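Local coordinates for protein serine acetyltransferase (Neisseria gonorrhoeae, PDB 6WYE) that probably transfers the acetyl group of acetyl-CoA to the hydroxyl of L-serine, yielding O-acetyl-L-serine in the first of two steps toward L-cysteine, at residues Lys111-Arg116 against Leu128-Phe133; Trp35-Glu40 against Asp121-Pro126. One frame throughout, in Å; residues are numbered along the deposited sequence.

Interaction 1 of 2, residues Lys111-Arg116 against Leu128-Phe133. With NA (sodium ion), chain G.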
loop_
_atom_site.group_PDB
_atom_site.type_symbol
_atom_site.label_atom_id
_atom_site.label_comp_id
_atom_site.label_asym_id
_atom_site.label_seq_id
_atom_site.Cartn_x
_atom_site.Cartn_y
_atom_site.Cartn_z
ATOM N N LYS A 111 12.641 -27.870 -15.426
ATOM C CA LYS A 111 13.156 -29.235 -15.440
ATOM C C LYS A 111 14.619 -29.269 -15.015
ATOM O O LYS A 111 15.035 -30.160 -14.267
ATOM C CB LYS A 111 12.985 -29.839 -16.837
ATOM C CG LYS A 111 11.557 -30.249 -17.169
ATOM C CD LYS A 111 11.367 -30.451 -18.679
ATOM C CE LYS A 111 9.956 -30.942 -19.014
ATOM N N ALA A 112 15.412 -28.294 -15.470
ATOM C CA ALA A 112 16.813 -28.235 -15.063
ATOM C C ALA A 112 16.948 -28.086 -13.551
ATOM O O ALA A 112 17.785 -28.753 -12.925
ATOM C CB ALA A 112 17.528 -27.089 -15.787
ATOM N N ILE A 113 16.135 -27.222 -12.938
ATOM C CA ILE A 113 16.251 -27.039 -11.493
ATOM C C ILE A 113 15.826 -28.306 -10.763
ATOM O O ILE A 113 16.459 -28.717 -9.784
ATOM C CB ILE A 113 15.433 -25.817 -11.022
ATOM C CG1 ILE A 113 16.053 -24.492 -11.503
ATOM C CG2 ILE A 113 15.343 -25.808 -9.507
ATOM C CD1 ILE A 113 14.985 -23.384 -11.691
ATOM N N TYR A 114 14.727 -28.919 -11.196
ATOM C CA TYR A 114 14.305 -30.189 -10.613
ATOM C C TYR A 114 15.421 -31.229 -10.697
ATOM O O TYR A 114 15.707 -31.933 -9.719
ATOM C CB TYR A 114 13.048 -30.677 -11.329
ATOM C CG TYR A 114 12.411 -31.908 -10.728
ATOM C CD1 TYR A 114 12.857 -33.188 -11.064
ATOM C CD2 TYR A 114 11.357 -31.795 -9.824
ATOM C CE1 TYR A 114 12.269 -34.314 -10.508
ATOM C CE2 TYR A 114 10.762 -32.915 -9.270
ATOM C CZ TYR A 114 11.222 -34.170 -9.612
ATOM O OH TYR A 114 10.628 -35.282 -9.054
ATOM N N GLU A 115 16.085 -31.314 -11.850
ATOM C CA GLU A 115 17.131 -32.315 -12.045
ATOM C C GLU A 115 18.342 -32.042 -11.163
ATOM O O GLU A 115 18.862 -32.953 -10.517
ATOM C CB GLU A 115 17.551 -32.354 -13.516
ATOM C CG GLU A 115 16.510 -32.982 -14.435
ATOM C CD GLU A 115 16.785 -32.693 -15.898
ATOM O OE1 GLU A 115 17.889 -32.199 -16.201
ATOM O OE2 GLU A 115 15.894 -32.946 -16.740
ATOM N N ARG A 116 18.807 -30.788 -11.129
ATOM C CA ARG A 116 20.129 -30.474 -10.601
ATOM C C ARG A 116 20.143 -29.998 -9.153
ATOM O O ARG A 116 21.188 -30.102 -8.506
ATOM C CB ARG A 116 20.804 -29.406 -11.472
ATOM C CG ARG A 116 20.815 -29.744 -12.959
ATOM C CD ARG A 116 21.176 -28.536 -13.795
ATOM N NE ARG A 116 20.810 -28.677 -15.200
ATOM C CZ ARG A 116 20.931 -27.708 -16.104
ATOM N NH1 ARG A 116 21.412 -26.516 -15.755
ATOM N NH2 ARG A 116 20.551 -27.919 -17.356
ATOM N N LEU A 128 7.375 -20.622 -7.855
ATOM C CA LEU A 128 6.828 -19.650 -6.918
ATOM C C LEU A 128 7.859 -19.041 -5.980
ATOM O O LEU A 128 7.679 -17.896 -5.561
ATOM C CB LEU A 128 5.719 -20.300 -6.073
ATOM C CG LEU A 128 4.527 -20.763 -6.905
ATOM C CD1 LEU A 128 3.473 -21.499 -6.065
ATOM C CD2 LEU A 128 3.922 -19.571 -7.638
ATOM N N TYR A 129 8.935 -19.758 -5.629
ATOM C CA TYR A 129 9.731 -19.343 -4.481
ATOM C C TYR A 129 11.235 -19.253 -4.703
ATOM O O TYR A 129 11.950 -18.969 -3.736
ATOM C CB TYR A 129 9.472 -20.282 -3.288
ATOM C CG TYR A 129 7.984 -20.499 -3.001
ATOM C CD1 TYR A 129 7.165 -19.433 -2.631
ATOM C CD2 TYR A 129 7.413 -21.758 -3.115
ATOM C CE1 TYR A 129 5.829 -19.603 -2.368
ATOM C CE2 TYR A 129 6.055 -21.959 -2.850
ATOM C CZ TYR A 129 5.274 -20.884 -2.479
ATOM O OH TYR A 129 3.939 -21.082 -2.239
ATOM N N PHE A 130 11.748 -19.492 -5.917
ATOM C CA PHE A 130 13.194 -19.412 -6.162
ATOM C C PHE A 130 13.512 -18.128 -6.918
ATOM O O PHE A 130 13.201 -18.000 -8.105
ATOM C CB PHE A 130 13.721 -20.630 -6.926
ATOM C CG PHE A 130 13.931 -21.858 -6.066
ATOM C CD1 PHE A 130 13.413 -21.926 -4.783
ATOM C CD2 PHE A 130 14.635 -22.955 -6.562
ATOM C CE1 PHE A 130 13.595 -23.059 -3.999
ATOM C CE2 PHE A 130 14.829 -24.080 -5.794
ATOM C CZ PHE A 130 14.299 -24.148 -4.515
ATOM N N LYS A 131 14.172 -17.194 -6.222
ATOM C CA LYS A 131 14.484 -15.871 -6.756
ATOM C C LYS A 131 15.344 -15.930 -8.022
ATOM O O LYS A 131 15.210 -15.068 -8.896
ATOM C CB LYS A 131 15.205 -15.090 -5.650
ATOM C CG LYS A 131 15.722 -13.742 -5.955
ATOM C CD LYS A 131 16.172 -13.045 -4.636
ATOM C CE LYS A 131 17.596 -13.434 -4.212
ATOM N NZ LYS A 131 18.126 -12.501 -3.150
ATOM N N GLY A 132 16.244 -16.918 -8.133
ATOM C CA GLY A 132 17.070 -17.023 -9.332
ATOM C C GLY A 132 16.271 -17.417 -10.565
ATOM O O GLY A 132 16.515 -16.911 -11.666
ATOM N N PHE A 133 15.301 -18.316 -10.393
ATOM C CA PHE A 133 14.367 -18.616 -11.472
ATOM C C PHE A 133 13.547 -17.383 -11.865
ATOM O O PHE A 133 13.362 -17.105 -13.058
ATOM C CB PHE A 133 13.453 -19.770 -11.048
ATOM C CG PHE A 133 12.351 -20.037 -12.019
ATOM C CD1 PHE A 133 12.595 -20.795 -13.161
ATOM C CD2 PHE A 133 11.078 -19.515 -11.809
ATOM C CE1 PHE A 133 11.592 -21.040 -14.074
ATOM C CE2 PHE A 133 10.059 -19.748 -12.722
ATOM C CZ PHE A 133 10.320 -20.513 -13.862
HETATM NA NA NA G . 16.101 -32.003 -7.425
HETATM O O HOH W 1 18.335 -32.936 -7.680
#
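Ile113 and Phe133 mark the nearest backbone approach, their CA atoms 8.6 Å apart, so the segments meet through side chains without any hydrogen bond across. Both belong to the helical N-terminal domain of serine acetyltransferase, which adjoins the left-handed parallel beta-helix of hexapeptide repeats. Residues 111-116 form the last turns of helix 100-116. Residues 128-133 contain a helix break: Phe130 leaves helical geometry (psi 110°) as helix 124-129 finishes and is the N-cap of helix 131-147.

Ile113 carries the whole contact from its helix, dividing its branches between two phenyl rings. With CG2 anti to the backbone N (chi1 -70°), that methyl comes obliquely to the Phe130 ring, 4.1 Å from Phe130 CE2. The longer branch extends the other way, placing Ile113 CD1 3.8 Å from Phe133 CD1 and 4.0 Å from Phe133 CB, with the two side chains crossing at about a right angle. Pro126 of helix 124-129 also touches Ile113, and Phe133 continues onto Val106 and Leu110; Ile113 and Phe133 are buried, Phe130 partly exposed. The Phe130 side chain touches Asp117 and lies about 7 Å from a bound malate.

The polar work of 111-116 is done on other sides of the helix. Arg116 lies with its guanidinium over Ala112 CB, 3.4 Å from the plane, and its NH1 reaches Ser200 OG, tying the helix end to the beta-helix. At the C-terminal end of the helix a bound sodium ion takes backbone oxygens from Tyr114, Asp117 and Cys120. The residue four places after Tyr114 is Pro118, which lacks the N-H a continuing helix would offer to Tyr114 O. Tyr114 O instead sits 2.3 Å from the sodium, while a sodium-bound water donates a hydrogen bond to Glu115 O at 2.9 Å.

Interaction 2 of 2, residues Trp35-Glu40 against Asp121-Pro126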
loop_
_atom_site.group_PDB
_atom_site.type_symbol
_atom_site.label_atom_id
_atom_site.label_comp_id
_atom_site.label_asym_id
_atom_site.label_seq_id
_atom_site.Cartn_x
_atom_site.Cartn_y
_atom_site.Cartn_z
ATOM N N TRP A 35 2.590 -28.553 -16.699
ATOM C CA TRP A 35 1.573 -27.630 -16.201
ATOM C C TRP A 35 0.566 -28.322 -15.286
ATOM O O TRP A 35 0.188 -27.778 -14.239
ATOM C CB TRP A 35 0.880 -26.972 -17.395
ATOM C CG TRP A 35 -0.379 -26.181 -17.087
ATOM C CD1 TRP A 35 -1.577 -26.279 -17.736
ATOM C CD2 TRP A 35 -0.547 -25.158 -16.092
ATOM N NE1 TRP A 35 -2.481 -25.398 -17.202
ATOM C CE2 TRP A 35 -1.877 -24.695 -16.193
ATOM C CE3 TRP A 35 0.288 -24.596 -15.125
ATOM C CZ2 TRP A 35 -2.390 -23.690 -15.362
ATOM C CZ3 TRP A 35 -0.226 -23.596 -14.295
ATOM C CH2 TRP A 35 -1.551 -23.161 -14.419
ATOM N N HIS A 36 0.109 -29.519 -15.659
ATOM C CA HIS A 36 -0.883 -30.187 -14.821
ATOM C C HIS A 36 -0.263 -30.709 -13.530
ATOM O O HIS A 36 -0.947 -30.776 -12.504
ATOM C CB HIS A 36 -1.624 -31.254 -15.632
ATOM C CG HIS A 36 -2.592 -30.648 -16.604
ATOM N ND1 HIS A 36 -3.731 -29.980 -16.195
ATOM C CD2 HIS A 36 -2.546 -30.519 -17.952
ATOM C CE1 HIS A 36 -4.363 -29.500 -17.253
ATOM N NE2 HIS A 36 -3.664 -29.815 -18.332
ATOM N N THR A 37 1.011 -31.103 -13.560
ATOM C CA THR A 37 1.682 -31.481 -12.319
ATOM C C THR A 37 1.801 -30.277 -11.387
ATOM O O THR A 37 1.597 -30.391 -10.172
ATOM C CB THR A 37 3.071 -32.040 -12.628
ATOM O OG1 THR A 37 2.949 -33.154 -13.516
ATOM C CG2 THR A 37 3.786 -32.474 -11.347
ATOM N N ILE A 38 2.100 -29.109 -11.951
ATOM C CA ILE A 38 2.187 -27.892 -11.149
ATOM C C ILE A 38 0.828 -27.570 -10.535
ATOM O O ILE A 38 0.733 -27.198 -9.357
ATOM C CB ILE A 38 2.740 -26.743 -12.014
ATOM C CG1 ILE A 38 4.272 -26.864 -12.125
ATOM C CG2 ILE A 38 2.282 -25.363 -11.488
ATOM C CD1 ILE A 38 4.859 -26.120 -13.337
ATOM N N ARG A 39 -0.247 -27.750 -11.312
ATOM C CA ARG A 39 -1.590 -27.519 -10.786
ATOM C C ARG A 39 -1.897 -28.467 -9.635
ATOM O O ARG A 39 -2.484 -28.054 -8.629
ATOM C CB ARG A 39 -2.633 -27.672 -11.903
ATOM C CG ARG A 39 -2.538 -26.616 -13.010
ATOM C CD ARG A 39 -3.740 -26.654 -13.960
ATOM N NE ARG A 39 -5.002 -26.534 -13.235
ATOM C CZ ARG A 39 -5.555 -25.372 -12.899
ATOM N NH1 ARG A 39 -4.957 -24.228 -13.225
ATOM N NH2 ARG A 39 -6.693 -25.349 -12.222
ATOM N N GLU A 40 -1.487 -29.742 -9.761
ATOM C CA GLU A 40 -1.759 -30.740 -8.726
ATOM C C GLU A 40 -0.952 -30.461 -7.462
ATOM O O GLU A 40 -1.473 -30.600 -6.348
ATOM C CB GLU A 40 -1.475 -32.163 -9.249
ATOM N N ASP A 121 12.215 -30.777 -5.077
ATOM C CA ASP A 121 11.515 -32.026 -5.346
ATOM C C ASP A 121 10.113 -31.785 -5.893
ATOM O O ASP A 121 9.339 -32.740 -6.038
ATOM C CB ASP A 121 11.434 -32.883 -4.072
ATOM N N GLU A 122 9.765 -30.540 -6.203
ATOM C CA GLU A 122 8.472 -30.207 -6.782
ATOM C C GLU A 122 8.684 -29.084 -7.780
ATOM O O GLU A 122 9.479 -28.174 -7.535
ATOM C CB GLU A 122 7.455 -29.791 -5.704
ATOM C CG GLU A 122 6.815 -30.974 -4.984
ATOM C CD GLU A 122 5.450 -30.621 -4.402
ATOM O OE1 GLU A 122 5.291 -29.468 -3.963
ATOM O OE2 GLU A 122 4.546 -31.488 -4.381
ATOM N N TYR A 123 7.966 -29.141 -8.898
ATOM C CA TYR A 123 8.199 -28.157 -9.942
ATOM C C TYR A 123 7.691 -26.773 -9.557
ATOM O O TYR A 123 8.241 -25.769 -10.022
ATOM C CB TYR A 123 7.555 -28.622 -11.236
ATOM C CG TYR A 123 8.191 -29.899 -11.755
ATOM C CD1 TYR A 123 9.338 -29.856 -12.544
ATOM C CD2 TYR A 123 7.655 -31.141 -11.439
ATOM C CE1 TYR A 123 9.936 -31.026 -13.022
ATOM C CE2 TYR A 123 8.233 -32.315 -11.911
ATOM C CZ TYR A 123 9.376 -32.251 -12.699
ATOM O OH TYR A 123 9.948 -33.417 -13.159
ATOM N N SER A 124 6.640 -26.690 -8.750
ATOM C CA SER A 124 6.108 -25.379 -8.396
ATOM C C SER A 124 6.965 -24.657 -7.358
ATOM O O SER A 124 6.751 -23.462 -7.124
ATOM C CB SER A 124 4.649 -25.503 -7.924
ATOM O OG SER A 124 4.539 -26.337 -6.801
ATOM N N LEU A 125 7.917 -25.345 -6.720
ATOM C CA LEU A 125 8.767 -24.678 -5.737
ATOM C C LEU A 125 9.627 -23.595 -6.381
ATOM O O LEU A 125 9.543 -22.432 -5.947
ATOM C CB LEU A 125 9.597 -25.712 -4.976
ATOM C CG LEU A 125 10.728 -25.145 -4.115
ATOM C CD1 LEU A 125 10.149 -24.305 -2.987
ATOM C CD2 LEU A 125 11.580 -26.282 -3.561
ATOM N N PRO A 126 10.444 -23.875 -7.414
ATOM C CA PRO A 126 11.152 -22.749 -8.056
ATOM C C PRO A 126 10.216 -21.771 -8.732
ATOM O O PRO A 126 10.493 -20.562 -8.733
ATOM C CB PRO A 126 12.089 -23.425 -9.075
ATOM C CG PRO A 126 11.538 -24.799 -9.274
ATOM C CD PRO A 126 10.844 -25.177 -7.996
#
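Ile38 and Tyr123 make the tightest apolar approach, Ile38 CG1 lying 3.8 Å from Tyr123 CB as the side chains cross at about a right angle. The same CG1 is 4.1 Å from Ser124 N, and Ile38 CG2 comes within 4.3 Å of Ser124 CB. The isoleucine therefore packs along the base of Tyr123 and the following backbone; the nearest CA atoms, those of Ile38 and Ser124, are 5.4 Å apart. One residue earlier, Thr37 turns its methyl to the phenol: CG2 is anti to the backbone N (chi1 -57°) and meets the ring obliquely, 4.1 Å from Tyr123 CD2.

In the helical N-terminal domain this packing sets helix 34-48 against the chain leading into helix 124-129, and Ile38 also touches Leu66 of helix 66-78.

No hydrogen bond crosses between 35-40 and 121-126; the polar groups have partners beside the contact. Thr37 OG1 bonds to Asp33 O, four residues back at the start of the helix, which matches the methyl facing Tyr123. Glu41, just beyond 35-40, grips the second segment with both carboxylate oxygens, OE1 to Ser124 OG and OE2 to Tyr123 N. Tyr123 OH bonds to His26 ND1, pinning the far end of the ring.

Among aromatic contacts, the Tyr123 ring meets that of Phe32 with the two planes inclined at about 50°, and the Thr37 side chain touches the same phenylalanine.

How the interactions relate
Both contacts are buried, yet interaction 1 sits about 8 Å from the chain centre and interaction 2 about 17 Å, measured between centres. They share helix 124-129: interaction 2 engages the chain entering it, interaction 1 the break where it gives way to helix 131-147. The two adjoin directly. The Tyr114 and Tyr123 rings stack, with Tyr114 CG 3.5 Å from Tyr123 CE1, and Phe130 CE1 lies 3.5 Å from Leu125 CG. Neither has a hydrogen bond across its segments, and both rest on van der Waals contacts, but their polar surroundings differ: carbonyl oxygens around sodium beside 111-116, and hydrogen bonds to the Glu41 carboxylate beside 121-126.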